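Local coordinates for protein glutaredoxin (Methanosarcina acetivorans, PDB 5CAX) that reduces protein disulfides in a coenzyme M-dependent manner as the glutaredoxin-like enzyme methanoredoxin, and probably has electron transfer activity, at residues K35-L40 with F47-V52. Residues are numbered along the deposited sequence; the frame is centred on the assembly and turned at random.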
ATOM      1  N   LYS A  35      10.039   1.470  -3.343  1.00 63.70           N
ATOM      2  CA  LYS A  35      10.125   0.618  -4.530  1.00 64.82           C
ATOM      3  C   LYS A  35       8.775  -0.017  -4.864  1.00 58.24           C
ATOM      4  O   LYS A  35       8.452  -0.227  -6.030  1.00 58.67           O
ATOM      5  CB  LYS A  35      11.174  -0.493  -4.331  1.00 65.92           C
ATOM      6  CG  LYS A  35      12.654  -0.116  -4.416  1.00 62.55           C
ATOM      7  CD  LYS A  35      12.998   0.593  -5.707  1.00 68.28           C
ATOM      8  CE  LYS A  35      14.488   1.016  -5.749  1.00 71.29           C
ATOM      9  NZ  LYS A  35      14.825   1.883  -6.913  1.00 72.59           N
ATOM     10  N   THR A  36       7.986  -0.317  -3.836  1.00 57.47           N
ATOM     11  CA  THR A  36       6.651  -0.876  -4.047  1.00 56.27           C
ATOM     12  C   THR A  36       5.715   0.139  -4.714  1.00 56.01           C
ATOM     13  O   THR A  36       5.060  -0.197  -5.703  1.00 55.95           O
ATOM     14  CB  THR A  36       6.007  -1.377  -2.726  1.00 55.20           C
ATOM     15  OG1 THR A  36       6.882  -2.307  -2.085  1.00 60.58           O
ATOM     16  CG2 THR A  36       4.680  -2.063  -2.995  1.00 54.49           C
ATOM     17  N   LYS A  37       5.643   1.360  -4.187  1.00 54.03           N
ATOM     18  CA  LYS A  37       4.771   2.373  -4.798  1.00 58.72           C
ATOM     19  C   LYS A  37       5.255   2.790  -6.184  1.00 56.18           C
ATOM     20  O   LYS A  37       4.438   3.125  -7.053  1.00 56.46           O
ATOM     21  CB  LYS A  37       4.581   3.594  -3.882  1.00 60.84           C
ATOM     22  CG  LYS A  37       5.598   4.681  -3.963  1.00 63.42           C
ATOM     23  CD  LYS A  37       5.106   5.894  -4.735  1.00 60.40           C
ATOM     24  CE  LYS A  37       6.062   7.033  -4.444  1.00 66.31           C
ATOM     25  NZ  LYS A  37       5.952   8.208  -5.332  1.00 68.15           N
ATOM     26  N   LYS A  38       6.575   2.806  -6.372  1.00 56.35           N
ATOM     27  CA  LYS A  38       7.172   3.063  -7.682  1.00 58.04           C
ATOM     28  C   LYS A  38       6.792   1.957  -8.664  1.00 57.52           C
ATOM     29  O   LYS A  38       6.595   2.202  -9.844  1.00 58.62           O
ATOM     30  CB  LYS A  38       8.692   3.140  -7.573  1.00 59.53           C
ATOM     31  CG  LYS A  38       9.420   3.444  -8.878  1.00 61.78           C
ATOM     32  CD  LYS A  38      10.919   3.207  -8.725  1.00 70.31           C
ATOM     33  CE  LYS A  38      11.739   3.769  -9.898  1.00 74.25           C
ATOM     34  NZ  LYS A  38      11.395   3.214 -11.249  1.00 74.97           N
ATOM     35  N   LEU A  39       6.695   0.732  -8.162  1.00 62.04           N
ATOM     36  CA  LEU A  39       6.296  -0.403  -8.988  1.00 66.61           C
ATOM     37  C   LEU A  39       4.848  -0.242  -9.431  1.00 65.05           C
ATOM     38  O   LEU A  39       4.527  -0.405 -10.607  1.00 62.08           O
ATOM     39  CB  LEU A  39       6.478  -1.722  -8.239  1.00 61.63           C
ATOM     40  CG  LEU A  39       5.725  -2.886  -8.889  1.00 68.90           C
ATOM     41  CD1 LEU A  39       6.292  -3.210 -10.266  1.00 72.05           C
ATOM     42  CD2 LEU A  39       5.726  -4.121  -8.007  1.00 68.85           C
ATOM     43  N   LEU A  40       3.989   0.071  -8.465  1.00 55.63           N
ATOM     44  CA  LEU A  40       2.596   0.359  -8.714  1.00 54.91           C
ATOM     45  C   LEU A  40       2.465   1.538  -9.699  1.00 56.34           C
ATOM     46  O   LEU A  40       1.609   1.551 -10.571  1.00 56.64           O
ATOM     47  CB  LEU A  40       1.900   0.650  -7.385  1.00 54.45           C
ATOM     48  CG  LEU A  40       1.784  -0.483  -6.355  1.00 53.80           C
ATOM     49  CD1 LEU A  40       1.458   0.086  -4.962  1.00 52.43           C
ATOM     50  CD2 LEU A  40       0.738  -1.500  -6.753  1.00 52.10           C
ATOM     51  N   PHE A  47      -4.406   3.462  -7.765  1.00 53.85           N
ATOM     52  CA  PHE A  47      -4.168   3.103  -6.352  1.00 54.13           C
ATOM     53  C   PHE A  47      -3.962   4.279  -5.357  1.00 51.40           C
ATOM     54  O   PHE A  47      -3.875   5.437  -5.713  1.00 52.72           O
ATOM     55  CB  PHE A  47      -2.970   2.143  -6.263  1.00 49.08           C
ATOM     56  CG  PHE A  47      -1.615   2.803  -6.428  1.00 51.38           C
ATOM     57  CD1 PHE A  47      -0.796   3.026  -5.324  1.00 50.13           C
ATOM     58  CD2 PHE A  47      -1.143   3.158  -7.682  1.00 51.25           C
ATOM     59  CE1 PHE A  47       0.450   3.609  -5.473  1.00 59.10           C
ATOM     60  CE2 PHE A  47       0.105   3.743  -7.832  1.00 53.74           C
ATOM     61  CZ  PHE A  47       0.905   3.969  -6.727  1.00 51.74           C
ATOM     62  N   GLU A  48      -3.868   3.954  -4.083  1.00 58.62           N
ATOM     63  CA  GLU A  48      -3.659   4.969  -3.063  1.00 55.39           C
ATOM     64  C   GLU A  48      -2.418   4.570  -2.316  1.00 54.17           C
ATOM     65  O   GLU A  48      -2.147   3.376  -2.186  1.00 53.57           O
ATOM     66  CB  GLU A  48      -4.837   5.051  -2.081  1.00 54.98           C
ATOM     67  CG  GLU A  48      -5.913   6.081  -2.441  1.00 61.95           C
ATOM     68  CD  GLU A  48      -5.602   7.503  -2.005  1.00 66.19           C
ATOM     69  OE1 GLU A  48      -4.489   7.780  -1.532  1.00 67.53           O
ATOM     70  OE2 GLU A  48      -6.514   8.350  -2.075  1.00 70.30           O
ATOM     71  N   TYR A  49      -1.621   5.530  -1.861  1.00 46.67           N
ATOM     72  CA  TYR A  49      -0.613   5.156  -0.887  1.00 40.48           C
ATOM     73  C   TYR A  49      -0.551   6.112   0.281  1.00 39.92           C
ATOM     74  O   TYR A  49      -0.811   7.300   0.142  1.00 42.62           O
ATOM     75  CB  TYR A  49       0.760   4.990  -1.517  1.00 47.78           C
ATOM     76  CG  TYR A  49       1.452   6.211  -2.047  1.00 49.62           C
ATOM     77  CD1 TYR A  49       2.375   6.926  -1.266  1.00 50.05           C
ATOM     78  CD2 TYR A  49       1.243   6.618  -3.342  1.00 47.23           C
ATOM     79  CE1 TYR A  49       3.047   8.033  -1.783  1.00 47.65           C
ATOM     80  CE2 TYR A  49       1.898   7.701  -3.841  1.00 50.38           C
ATOM     81  CZ  TYR A  49       2.797   8.403  -3.085  1.00 49.99           C
ATOM     82  OH  TYR A  49       3.404   9.473  -3.693  1.00 53.63           O
ATOM     83  N   VAL A  50      -0.226   5.530   1.436  1.00 45.03           N
ATOM     84  CA  VAL A  50      -0.160   6.177   2.727  1.00 40.50           C
ATOM     85  C   VAL A  50       1.239   5.970   3.336  1.00 48.54           C
ATOM     86  O   VAL A  50       1.650   4.841   3.618  1.00 46.11           O
ATOM     87  CB  VAL A  50      -1.252   5.594   3.706  1.00 52.96           C
ATOM     88  CG1 VAL A  50      -1.166   6.212   5.098  1.00 40.98           C
ATOM     89  CG2 VAL A  50      -2.670   5.742   3.144  1.00 39.19           C
ATOM     90  N   PHE A  51       1.970   7.068   3.539  1.00 58.86           N
ATOM     91  CA  PHE A  51       3.211   7.041   4.303  1.00 59.94           C
ATOM     92  C   PHE A  51       2.950   7.285   5.791  1.00 61.63           C
ATOM     93  O   PHE A  51       2.884   8.425   6.256  1.00 63.37           O
ATOM     94  CB  PHE A  51       4.212   8.063   3.757  1.00 61.82           C
ATOM     95  CG  PHE A  51       4.963   7.583   2.549  1.00 61.47           C
ATOM     96  CD1 PHE A  51       5.421   6.266   2.485  1.00 59.35           C
ATOM     97  CD2 PHE A  51       5.191   8.427   1.470  1.00 62.61           C
ATOM     98  CE1 PHE A  51       6.111   5.806   1.373  1.00 60.04           C
ATOM     99  CE2 PHE A  51       5.873   7.985   0.356  1.00 62.29           C
ATOM    100  CZ  PHE A  51       6.337   6.668   0.303  1.00 60.89           C
ATOM    101  N   VAL A  52       2.839   6.177   6.521  1.00 61.28           N
ATOM    102  CA  VAL A  52       2.479   6.157   7.938  1.00 61.41           C
ATOM    103  C   VAL A  52       3.428   6.983   8.823  1.00 61.72           C
ATOM    104  O   VAL A  52       3.000   7.582   9.798  1.00 64.39           O
ATOM    105  CB  VAL A  52       2.390   4.690   8.445  1.00 57.38           C
ATOM    106  CG1 VAL A  52       2.101   4.661   9.939  1.00 56.70           C
ATOM    107  CG2 VAL A  52       1.248   3.957   7.700  1.00 55.84           C
TER
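Leu40 lays its CB over one face of the Phe47 ring, 3.6 Å from the centroid and 16° off the ring normal, the geometry of a CH-pi contact. The offset is toward the rim at CZ, and Leu40 CD1 spreads the overlap to the CD1-CE1 side of the ring, 3.7 Å from Phe47 CE1. One turn back on the helix, Lys37 treats Tyr49 in the same manner: its CD stands 4.0 Å from the Tyr49 centroid and 19° off the normal. With CG placed between the backbone N and the carbonyl carbon (chi1 86°) and a bend at chi2, the lysine chain comes in over the CE2-CZ rim of that face and continues out past CZ, leaving NZ 3.3 Å from Tyr49 OH, a weak hydrogen bond. Within the strand, Phe51 CD2 lies in plane at the Tyr49 ring edge, and Tyr49 CD1 in turn stands over a face of the Phe51 ring; His13 packs edge-to-face with Tyr49. Replacing Phe47 by an alanine would probably leave Leu40 CB and CD1 without their aromatic cover and open a gap between the helix and the start of the strand. Ile22 and Val14 also touch Phe47, and Met24 lies against both Lys37 and Tyr49. The contact thus packs helix 31-43 against strand 48-51 and the residue leading into it, within the beta-alpha-beta unit of the thioredoxin fold, as in other glutaredoxins.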